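Local coordinates for protein putative acetyltransferase Sthe_0691 (Sphaerobacter thermophilus, PDB 3SHP) that is a putative acetyltransferase, probably of the GCN5-related type, that would be expected to move an acetyl group from acetyl-CoA to an acceptor not yet identified, at residues P12-R17 against L106-P111; E21-H26 against L61-R66; I78-Q83 against P111-E116. One frame throughout, in Å; residues are numbered along the deposited sequence. Where two conformers were deposited one is given.

Contact 1 of 3, residues P12-R17 against L106-P111; sequences PTVYLR and LELVVP
Leu108 reaches from helix 98-116 across to strand 14-18, its CD1 lying over the backbone and side chain of Val14. The helix belongs to a beta-alpha-beta crossover, joining parallel strands 84-91 and 121-127, and the topology is consistent with the GCN5-related acetyltransferase fold. Here it packs on the part of the mixed sheet formed by the first strands of the chain. Strand 14-17 and helix 106-111 run in roughly the same direction, their axes at 39° with a closest approach of 8.9 Å, near enough for two layers of aliphatic side chains to mesh.

Leu108 CD1 carries most of the contact: it sits 3.6 Å from Val14 O and 4.0 Å from Val14 CG2, and touches Leu16 CD1 more loosely at 4.2 Å. The methyl therefore rests partly against a polar carbonyl, a van der Waals contact and not a bond. Its own chain is extended, chi2 -179°, which carries CD1 out to the strand. Leu16, pointing at the helix from the sheet, answers with both methyls; CD1 goes to Leu108, while CD2 turns to Val109, the two side chains crossing at about a right angle.

Earlier in the same helix, Leu101 and Ala105 extend the apolar surface against Val14 and Leu16, and Glu104 OE2 accepts hydrogen bonds from the backbone N atoms of Thr13 and Val14, pinning the start of the strand to the helix. Strand 9-10 adds Leu9 beside Leu16. On another side of the helix, Leu106 leaves the strand behind and packs on Thr133 and Ala137 of helix 131-139. Between strand and helix, the approach of Leu16 CD2 is 3.9 Å to Val109 CB.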
loop_
_atom_site.group_PDB
_atom_site.type_symbol
_atom_site.label_atom_id
_atom_site.label_comp_id
_atom_site.label_asym_id
_atom_site.label_seq_id
_atom_site.Cartn_x
_atom_site.Cartn_y
_atom_site.Cartn_z
ATOM N N PRO A 12 4.777 -38.601 -18.694
ATOM C CA PRO A 12 5.939 -39.262 -18.062
ATOM C C PRO A 12 6.332 -38.661 -16.701
ATOM O O PRO A 12 6.880 -39.374 -15.846
ATOM C CB PRO A 12 7.072 -39.037 -19.087
ATOM C CG PRO A 12 6.355 -38.835 -20.397
ATOM C CD PRO A 12 5.129 -38.015 -19.991
ATOM N N THR A 13 6.020 -37.383 -16.487
ATOM C CA THR A 13 6.499 -36.670 -15.305
ATOM C C THR A 13 5.388 -36.137 -14.423
ATOM O O THR A 13 5.497 -36.205 -13.195
ATOM C CB THR A 13 7.385 -35.484 -15.711
ATOM O OG1 THR A 13 8.353 -35.952 -16.646
ATOM C CG2 THR A 13 8.122 -34.968 -14.520
ATOM N N VAL A 14 4.350 -35.567 -15.040
ATOM C CA VAL A 14 3.255 -34.972 -14.295
ATOM C C VAL A 14 1.889 -35.525 -14.706
ATOM O O VAL A 14 1.738 -36.084 -15.785
ATOM C CB VAL A 14 3.214 -33.427 -14.471
ATOM C CG1 VAL A 14 4.588 -32.786 -14.087
ATOM C CG2 VAL A 14 2.790 -33.069 -15.888
ATOM N N TYR A 15 0.901 -35.338 -13.843
ATOM C CA TYR A 15 -0.463 -35.562 -14.251
ATOM C C TYR A 15 -1.328 -34.422 -13.807
ATOM O O TYR A 15 -0.955 -33.676 -12.900
ATOM C CB TYR A 15 -1.007 -36.901 -13.765
ATOM C CG TYR A 15 -1.166 -37.083 -12.283
ATOM C CD1 TYR A 15 -2.397 -36.861 -11.649
ATOM C CD2 TYR A 15 -0.109 -37.553 -11.518
ATOM C CE1 TYR A 15 -2.550 -37.061 -10.284
ATOM C CE2 TYR A 15 -0.252 -37.763 -10.168
ATOM C CZ TYR A 15 -1.473 -37.514 -9.553
ATOM O OH TYR A 15 -1.567 -37.742 -8.184
ATOM N N LEU A 16 -2.453 -34.275 -14.499
ATOM C CA LEU A 16 -3.421 -33.234 -14.244
ATOM C C LEU A 16 -4.680 -33.870 -13.716
ATOM O O LEU A 16 -5.129 -34.918 -14.209
ATOM C CB LEU A 16 -3.727 -32.444 -15.530
ATOM C CG LEU A 16 -2.747 -31.326 -15.943
ATOM C CD1 LEU A 16 -1.298 -31.698 -15.789
ATOM C CD2 LEU A 16 -2.993 -30.950 -17.384
ATOM N N ARG A 17 -5.249 -33.224 -12.706
ATOM C CA ARG A 17 -6.504 -33.657 -12.113
ATOM C C ARG A 17 -7.148 -32.392 -11.551
ATOM O O ARG A 17 -6.487 -31.392 -11.410
ATOM C CB ARG A 17 -6.240 -34.656 -10.981
ATOM C CG ARG A 17 -5.232 -34.153 -9.882
ATOM C CD ARG A 17 -5.543 -34.787 -8.518
ATOM N NE ARG A 17 -4.587 -34.393 -7.486
ATOM C CZ ARG A 17 -4.649 -33.276 -6.752
ATOM N NH1 ARG A 17 -5.645 -32.392 -6.913
ATOM N NH2 ARG A 17 -3.694 -33.040 -5.842
ATOM N N LEU A 106 0.985 -28.619 -20.789
ATOM C CA LEU A 106 0.312 -28.093 -21.975
ATOM C C LEU A 106 0.087 -29.211 -22.999
ATOM O O LEU A 106 -0.988 -29.280 -23.621
ATOM C CB LEU A 106 1.099 -26.940 -22.593
ATOM C CG LEU A 106 0.474 -26.273 -23.842
ATOM C CD1 LEU A 106 -0.971 -25.861 -23.582
ATOM C CD2 LEU A 106 1.261 -25.038 -24.213
ATOM N N GLU A 107 1.085 -30.083 -23.171
ATOM C CA GLU A 107 0.934 -31.255 -24.047
ATOM C C GLU A 107 -0.254 -32.112 -23.646
ATOM O O GLU A 107 -0.938 -32.661 -24.505
ATOM C CB GLU A 107 2.189 -32.137 -24.034
ATOM C CG GLU A 107 3.383 -31.511 -24.718
ATOM C CD GLU A 107 4.644 -32.373 -24.657
ATOM O OE1 GLU A 107 4.779 -33.242 -23.755
ATOM O OE2 GLU A 107 5.518 -32.159 -25.523
ATOM N N LEU A 108 -0.470 -32.245 -22.345
ATOM C CA LEU A 108 -1.536 -33.080 -21.808
ATOM C C LEU A 108 -2.898 -32.449 -21.961
ATOM O O LEU A 108 -3.833 -33.128 -22.355
ATOM C CB LEU A 108 -1.296 -33.412 -20.325
ATOM C CG LEU A 108 0.059 -34.099 -20.049
ATOM C CD1 LEU A 108 0.199 -34.399 -18.583
ATOM C CD2 LEU A 108 0.241 -35.370 -20.888
ATOM N N VAL A 109 -3.010 -31.164 -21.642
ATOM C CA VAL A 109 -4.319 -30.520 -21.543
ATOM C C VAL A 109 -4.931 -30.193 -22.919
ATOM O O VAL A 109 -6.139 -30.265 -23.071
ATOM C CB VAL A 109 -4.283 -29.257 -20.614
ATOM C CG1 VAL A 109 -3.677 -28.075 -21.323
ATOM C CG2 VAL A 109 -5.684 -28.895 -20.132
ATOM N N VAL A 110 -4.109 -29.872 -23.918
ATOM C CA VAL A 110 -4.641 -29.482 -25.242
ATOM C C VAL A 110 -5.448 -30.582 -25.954
ATOM O O VAL A 110 -6.596 -30.346 -26.369
ATOM C CB VAL A 110 -3.550 -28.850 -26.169
ATOM C CG1 VAL A 110 -4.104 -28.614 -27.613
ATOM C CG2 VAL A 110 -3.083 -27.538 -25.594
ATOM N N PRO A 111 -4.891 -31.802 -26.071
ATOM C CA PRO A 111 -5.697 -32.804 -26.773
ATOM C C PRO A 111 -7.019 -33.089 -26.051
ATOM O O PRO A 111 -8.040 -33.348 -26.724
ATOM C CB PRO A 111 -4.813 -34.062 -26.759
ATOM C CG PRO A 111 -3.427 -33.573 -26.447
ATOM C CD PRO A 111 -3.625 -32.366 -25.568
#

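Contact 2 of 3, residues E21-H26 against L61-R66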
loop_
_atom_site.group_PDB
_atom_site.type_symbol
_atom_site.label_atom_id
_atom_site.label_comp_id
_atom_site.label_asym_id
_atom_site.label_seq_id
_atom_site.Cartn_x
_atom_site.Cartn_y
_atom_site.Cartn_z
ATOM N N GLU A 21 -9.609 -28.089 -2.693
ATOM C CA GLU A 21 -9.376 -27.084 -1.632
ATOM C C GLU A 21 -8.043 -27.270 -0.876
ATOM O O GLU A 21 -7.356 -26.291 -0.553
ATOM C CB GLU A 21 -10.546 -27.081 -0.652
ATOM C CG GLU A 21 -11.838 -26.729 -1.340
ATOM C CD GLU A 21 -13.045 -26.739 -0.427
ATOM O OE1 GLU A 21 -13.064 -27.500 0.565
ATOM O OE2 GLU A 21 -14.007 -25.996 -0.738
ATOM N N ASP A 22 -7.711 -28.527 -0.613
ATOM C CA ASP A 22 -6.444 -28.941 -0.037
ATOM C C ASP A 22 -5.228 -28.394 -0.820
ATOM O O ASP A 22 -4.309 -27.810 -0.234
ATOM C CB ASP A 22 -6.396 -30.461 -0.046
ATOM C CG ASP A 22 -5.608 -31.011 1.081
ATOM O OD1 ASP A 22 -6.082 -30.854 2.244
ATOM O OD2 ASP A 22 -4.531 -31.615 0.808
ATOM N N ASP A 23 -5.235 -28.569 -2.136
ATOM C CA ASP A 23 -4.192 -27.980 -2.973
ATOM C C ASP A 23 -4.044 -26.466 -2.780
ATOM O O ASP A 23 -2.929 -25.953 -2.593
ATOM C CB ASP A 23 -4.471 -28.255 -4.446
ATOM C CG ASP A 23 -4.596 -29.746 -4.758
ATOM O OD1 ASP A 23 -3.929 -30.575 -4.094
ATOM O OD2 ASP A 23 -5.346 -30.082 -5.690
ATOM N N LYS A 24 -5.179 -25.766 -2.853
ATOM C CA LYS A 24 -5.211 -24.317 -2.783
ATOM C C LYS A 24 -4.644 -23.832 -1.464
ATOM O O LYS A 24 -3.867 -22.867 -1.430
ATOM C CB LYS A 24 -6.641 -23.782 -3.031
ATOM C CG LYS A 24 -7.131 -24.119 -4.451
ATOM C CD LYS A 24 -8.350 -23.358 -4.883
ATOM C CE LYS A 24 -9.629 -24.050 -4.526
ATOM N NZ LYS A 24 -10.783 -23.234 -5.054
ATOM N N HIS A 25 -5.006 -24.528 -0.390
ATOM C CA HIS A 25 -4.549 -24.155 0.924
ATOM C C HIS A 25 -3.021 -24.308 1.020
ATOM O O HIS A 25 -2.319 -23.342 1.364
ATOM C CB HIS A 25 -5.273 -24.955 2.016
ATOM C CG HIS A 25 -4.812 -24.626 3.401
ATOM N ND1 HIS A 25 -5.321 -23.567 4.124
ATOM C CD2 HIS A 25 -3.882 -25.213 4.195
ATOM C CE1 HIS A 25 -4.731 -23.520 5.306
ATOM N NE2 HIS A 25 -3.849 -24.503 5.371
ATOM N N HIS A 26 -2.507 -25.506 0.719
ATOM C CA HIS A 26 -1.051 -25.744 0.772
ATOM C C HIS A 26 -0.259 -24.741 -0.068
ATOM O O HIS A 26 0.793 -24.244 0.368
ATOM C CB HIS A 26 -0.678 -27.163 0.340
ATOM C CG HIS A 26 0.784 -27.461 0.494
ATOM N ND1 HIS A 26 1.690 -27.312 -0.536
ATOM C CD2 HIS A 26 1.499 -27.878 1.568
ATOM C CE1 HIS A 26 2.896 -27.640 -0.105
ATOM N NE2 HIS A 26 2.807 -27.986 1.168
ATOM N N LEU A 61 -10.143 -25.375 -12.499
ATOM C CA LEU A 61 -8.766 -25.422 -12.074
ATOM C C LEU A 61 -8.261 -26.849 -12.076
ATOM O O LEU A 61 -8.872 -27.710 -11.445
ATOM C CB LEU A 61 -8.682 -24.903 -10.656
ATOM C CG LEU A 61 -8.423 -23.434 -10.475
ATOM C CD1 LEU A 61 -8.488 -23.149 -8.950
ATOM C CD2 LEU A 61 -7.075 -23.073 -11.070
ATOM N N LEU A 62 -7.148 -27.082 -12.770
ATOM C CA LEU A 62 -6.488 -28.356 -12.759
ATOM C C LEU A 62 -5.178 -28.215 -11.991
ATOM O O LEU A 62 -4.424 -27.258 -12.218
ATOM C CB LEU A 62 -6.208 -28.827 -14.188
ATOM C CG LEU A 62 -7.412 -29.067 -15.118
ATOM C CD1 LEU A 62 -6.937 -29.524 -16.480
ATOM C CD2 LEU A 62 -8.384 -30.108 -14.522
ATOM N N ALA A 63 -4.917 -29.139 -11.073
ATOM C CA ALA A 63 -3.622 -29.215 -10.433
ATOM C C ALA A 63 -2.648 -29.917 -11.347
ATOM O O ALA A 63 -3.003 -30.900 -12.023
ATOM C CB ALA A 63 -3.739 -29.994 -9.147
ATOM N N ILE A 64 -1.412 -29.444 -11.368
ATOM C CA ILE A 64 -0.372 -30.180 -12.079
ATOM C C ILE A 64 0.430 -30.898 -10.993
ATOM O O ILE A 64 0.958 -30.256 -10.072
ATOM C CB ILE A 64 0.514 -29.247 -12.888
ATOM C CG1 ILE A 64 -0.335 -28.428 -13.886
ATOM C CG2 ILE A 64 1.668 -30.030 -13.572
ATOM C CD1 ILE A 64 0.445 -27.246 -14.530
ATOM N N VAL A 65 0.492 -32.224 -11.073
ATOM C CA VAL A 65 1.014 -33.018 -9.965
ATOM C C VAL A 65 2.224 -33.801 -10.434
ATOM O O VAL A 65 2.154 -34.529 -11.419
ATOM C CB VAL A 65 -0.069 -33.997 -9.389
ATOM C CG1 VAL A 65 0.472 -34.799 -8.212
ATOM C CG2 VAL A 65 -1.368 -33.261 -8.994
ATOM N N ARG A 66 3.347 -33.641 -9.734
ATOM C CA ARG A 66 4.536 -34.400 -10.076
ATOM C C ARG A 66 4.373 -35.820 -9.600
ATOM O O ARG A 66 4.159 -36.065 -8.417
ATOM C CB ARG A 66 5.805 -33.778 -9.488
ATOM C CG ARG A 66 7.083 -34.398 -10.020
ATOM C CD ARG A 66 8.301 -33.576 -9.676
ATOM N NE ARG A 66 8.359 -33.190 -8.258
ATOM C CZ ARG A 66 9.092 -32.187 -7.785
ATOM N NH1 ARG A 66 9.078 -31.920 -6.488
ATOM N NH2 ARG A 66 9.850 -31.469 -8.603
#
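Lys24 and Leu61 meet through the aliphatic part of the lysine, where short helix 21-26, following strand 14-18, is laid against strand 58-66 of the mixed sheet, in a fold consistent with the GCN5-related acetyltransferases. From CB the chain leaves the helix with CG opposite the carbonyl carbon (chi1 -64°) and runs on to CD, which comes 4.1 Å from Leu61 CD1; the two side chains cross at a slant. At chi3 (-89°) the chain bends, and CE carries NZ on to a salt bridge with Asp96 OD1 of a second subunit. Met19 and Ser33, from loops, also touch this side chain.

One residue earlier, Asp23 points at the strand, and its OD2 lies 3.8 Å from Ala63 CB. That is plain van der Waals contact; the polar work of OD2 is done with Arg17 NH1, in a salt bridge, and with the backbone N of Val20, just ahead of the helix.

Neither touch across the two segments is a polar bond: one is aliphatic on aliphatic, the other a carboxylate oxygen against a methyl. Both charges are met by partners outside the contact: Asp23 is tied within the chain to strand 14-18, and Lys24 is committed to the subunit interface.

Contact 3 of 3, residues I78-Q83 against P111-E116; sequences IEFGKQ and PWLRDE
Phe80 meets Leu113 edge-on, with Leu113 CD2 close to the plane of the ring, 3.7 Å from Phe80 CZ and 3.8 Å from Phe80 CE2. Beside this pair, Ile78 CD1 abuts the rim of the Trp112 indole, lying in its plane by CZ3. Both pairs join strand 72-80 to the last turns of helix 98-116, the crossover helix of what looks like a GCN5-related acetyltransferase fold, so this is helix-on-sheet packing against the mixed sheet.

The two residues of the strand also support each other: Ile78 CG2 stands 4.0 Å above one face of the Phe80 ring, displaced toward its rim. On the helix, Trp112 has CG opposite its backbone N (chi1 168°), which swings the indole back toward the sheet. In Leu113, chi2 (-177°) sends CD1 out anti to CA and leaves the other methyl, CD2, to meet the ring edge.

The next shell surrounds these groups. His117, just past the helical segment, stacks on Phe80 and meets Trp112 edge-to-face, so one imidazole bridges both aromatic residues. Leu87 of strand 84-91 packs on Ile78 and Leu113, while Leu62 of strand 58-66 touches Ile78 and Trp112; Met4 and Val7 also lie against the indole. Phe80 is further held in the sheet by backbone hydrogen bonding with Arg58, a residue that lines the tartrate pocket.

The indole reaches its neighbour on the strand with Trp112 CZ3 3.8 Å from Ile78 CD1.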
loop_
_atom_site.group_PDB
_atom_site.type_symbol
_atom_site.label_atom_id
_atom_site.label_comp_id
_atom_site.label_asym_id
_atom_site.label_seq_id
_atom_site.Cartn_x
_atom_site.Cartn_y
_atom_site.Cartn_z
ATOM N N ILE A 78 -8.479 -22.615 -16.352
ATOM C CA ILE A 78 -9.191 -22.644 -17.595
ATOM C C ILE A 78 -10.511 -21.881 -17.479
ATOM O O ILE A 78 -11.238 -22.036 -16.487
ATOM C CB ILE A 78 -9.508 -24.101 -18.024
ATOM C CG1 ILE A 78 -8.225 -24.956 -18.074
ATOM C CG2 ILE A 78 -10.223 -24.104 -19.374
ATOM C CD1 ILE A 78 -8.508 -26.468 -18.126
ATOM N N GLU A 79 -10.834 -21.095 -18.509
ATOM C CA GLU A 79 -12.118 -20.387 -18.561
ATOM C C GLU A 79 -12.848 -20.745 -19.859
ATOM O O GLU A 79 -12.341 -20.480 -20.952
ATOM C CB GLU A 79 -11.890 -18.864 -18.415
ATOM C CG GLU A 79 -13.108 -18.005 -18.708
ATOM C CD GLU A 79 -12.777 -16.599 -19.229
ATOM O OE1 GLU A 79 -11.612 -16.321 -19.628
ATOM O OE2 GLU A 79 -13.715 -15.770 -19.248
ATOM N N PHE A 80 -14.003 -21.388 -19.746
ATOM C CA PHE A 80 -14.801 -21.693 -20.931
ATOM C C PHE A 80 -15.800 -20.583 -21.182
ATOM O O PHE A 80 -16.398 -20.042 -20.237
ATOM C CB PHE A 80 -15.578 -23.020 -20.817
ATOM C CG PHE A 80 -14.706 -24.244 -20.813
ATOM C CD1 PHE A 80 -14.567 -25.004 -19.655
ATOM C CD2 PHE A 80 -14.019 -24.635 -21.957
ATOM C CE1 PHE A 80 -13.757 -26.127 -19.628
ATOM C CE2 PHE A 80 -13.190 -25.774 -21.942
ATOM C CZ PHE A 80 -13.061 -26.517 -20.773
ATOM N N GLY A 81 -15.970 -20.240 -22.449
ATOM C CA GLY A 81 -17.143 -19.500 -22.879
ATOM C C GLY A 81 -18.055 -20.472 -23.626
ATOM O O GLY A 81 -17.990 -21.681 -23.427
ATOM N N LYS A 82 -18.892 -19.967 -24.519
ATOM C CA LYS A 82 -19.776 -20.860 -25.257
ATOM C C LYS A 82 -19.003 -21.809 -26.168
ATOM O O LYS A 82 -19.205 -23.018 -26.114
ATOM C CB LYS A 82 -20.815 -20.068 -26.046
ATOM C CG LYS A 82 -21.870 -20.924 -26.719
ATOM C CD LYS A 82 -22.999 -20.054 -27.264
ATOM C CE LYS A 82 -22.505 -19.006 -28.295
ATOM N NZ LYS A 82 -23.491 -17.874 -28.565
ATOM N N GLN A 83 -18.122 -21.265 -26.995
ATOM C CA GLN A 83 -17.356 -22.078 -27.914
ATOM C C GLN A 83 -15.853 -21.860 -27.779
ATOM O O GLN A 83 -15.099 -22.147 -28.715
ATOM C CB GLN A 83 -17.820 -21.754 -29.324
ATOM C CG GLN A 83 -19.040 -22.597 -29.716
ATOM C CD GLN A 83 -19.971 -21.895 -30.658
ATOM O OE1 GLN A 83 -19.934 -20.667 -30.817
ATOM N NE2 GLN A 83 -20.847 -22.667 -31.279
ATOM N N PRO A 111 -4.891 -31.802 -26.071
ATOM C CA PRO A 111 -5.697 -32.804 -26.773
ATOM C C PRO A 111 -7.019 -33.089 -26.051
ATOM O O PRO A 111 -8.040 -33.348 -26.724
ATOM C CB PRO A 111 -4.813 -34.062 -26.759
ATOM C CG PRO A 111 -3.427 -33.573 -26.447
ATOM C CD PRO A 111 -3.625 -32.366 -25.568
ATOM N N TRP A 112 -6.999 -33.056 -24.713
ATOM C CA TRP A 112 -8.215 -33.194 -23.907
ATOM C C TRP A 112 -9.226 -32.077 -24.250
ATOM O O TRP A 112 -10.425 -32.343 -24.409
ATOM C CB TRP A 112 -7.899 -33.218 -22.401
ATOM C CG TRP A 112 -9.117 -33.071 -21.537
ATOM C CD1 TRP A 112 -10.122 -33.984 -21.375
ATOM C CD2 TRP A 112 -9.475 -31.940 -20.721
ATOM N NE1 TRP A 112 -11.081 -33.493 -20.523
ATOM C CE2 TRP A 112 -10.712 -32.243 -20.104
ATOM C CE3 TRP A 112 -8.872 -30.703 -20.451
ATOM C CZ2 TRP A 112 -11.360 -31.352 -19.228
ATOM C CZ3 TRP A 112 -9.525 -29.814 -19.584
ATOM C CH2 TRP A 112 -10.766 -30.143 -19.000
ATOM N N LEU A 113 -8.731 -30.850 -24.373
ATOM C CA LEU A 113 -9.570 -29.700 -24.706
ATOM C C LEU A 113 -10.215 -29.827 -26.095
ATOM O O LEU A 113 -11.406 -29.536 -26.256
ATOM C CB LEU A 113 -8.784 -28.376 -24.583
ATOM C CG LEU A 113 -8.604 -27.760 -23.182
ATOM C CD1 LEU A 113 -7.860 -26.419 -23.253
ATOM C CD2 LEU A 113 -9.920 -27.564 -22.426
ATOM N N ARG A 114 -9.437 -30.268 -27.086
ATOM C CA ARG A 114 -9.961 -30.464 -28.444
ATOM C C ARG A 114 -10.998 -31.578 -28.519
ATOM O O ARG A 114 -12.021 -31.415 -29.180
ATOM C CB ARG A 114 -8.849 -30.749 -29.457
ATOM C CG ARG A 114 -7.816 -29.613 -29.688
ATOM C CD ARG A 114 -6.922 -30.012 -30.888
ATOM N NE ARG A 114 -5.772 -29.146 -31.185
ATOM C CZ ARG A 114 -5.796 -28.087 -32.000
ATOM N NH1 ARG A 114 -4.677 -27.429 -32.229
ATOM N NH2 ARG A 114 -6.922 -27.675 -32.582
ATOM N N ASP A 115 -10.746 -32.697 -27.841
ATOM C CA ASP A 115 -11.625 -33.871 -27.944
ATOM C C ASP A 115 -12.888 -33.810 -27.082
ATOM O O ASP A 115 -13.984 -34.135 -27.549
ATOM C CB ASP A 115 -10.889 -35.170 -27.594
ATOM C CG ASP A 115 -9.712 -35.465 -28.511
ATOM O OD1 ASP A 115 -9.653 -34.909 -29.622
ATOM O OD2 ASP A 115 -8.840 -36.268 -28.107
ATOM N N GLU A 116 -12.736 -33.447 -25.813
ATOM C CA GLU A 116 -13.836 -33.629 -24.859
ATOM C C GLU A 116 -14.835 -32.462 -24.834
ATOM O O GLU A 116 -15.792 -32.459 -24.042
ATOM C CB GLU A 116 -13.285 -33.950 -23.461
ATOM C CG GLU A 116 -12.818 -35.398 -23.318
ATOM C CD GLU A 116 -13.905 -36.397 -23.725
ATOM O OE1 GLU A 116 -14.835 -36.637 -22.915
ATOM O OE2 GLU A 116 -13.832 -36.938 -24.857
#

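Overall arrangement
Helix 98-116 serves contact 1 with its middle and contact 3 with its end, sharing Pro111; their centres are about 14 Å apart, and Val109 CG2 lies 4.2 Å from Ile78 CD1 between them. Contact 2 flanks the same sheet, its centre about 14 Å from that of contact 1, and the two are tied by the salt bridge Arg17 NH1 to Asp23 OD2 at 2.6 Å. Contacts 2 and 3 have centres about 20 Å apart, yet they meet where Leu62 CD1 approaches Ile78 CD1 at 3.8 Å. The bound meso-tartaric acid, whose pocket includes Phe35, Arg58 and Trp59, is about 5 Å from the Lys24 side chain and about 8 Å from that of Phe80.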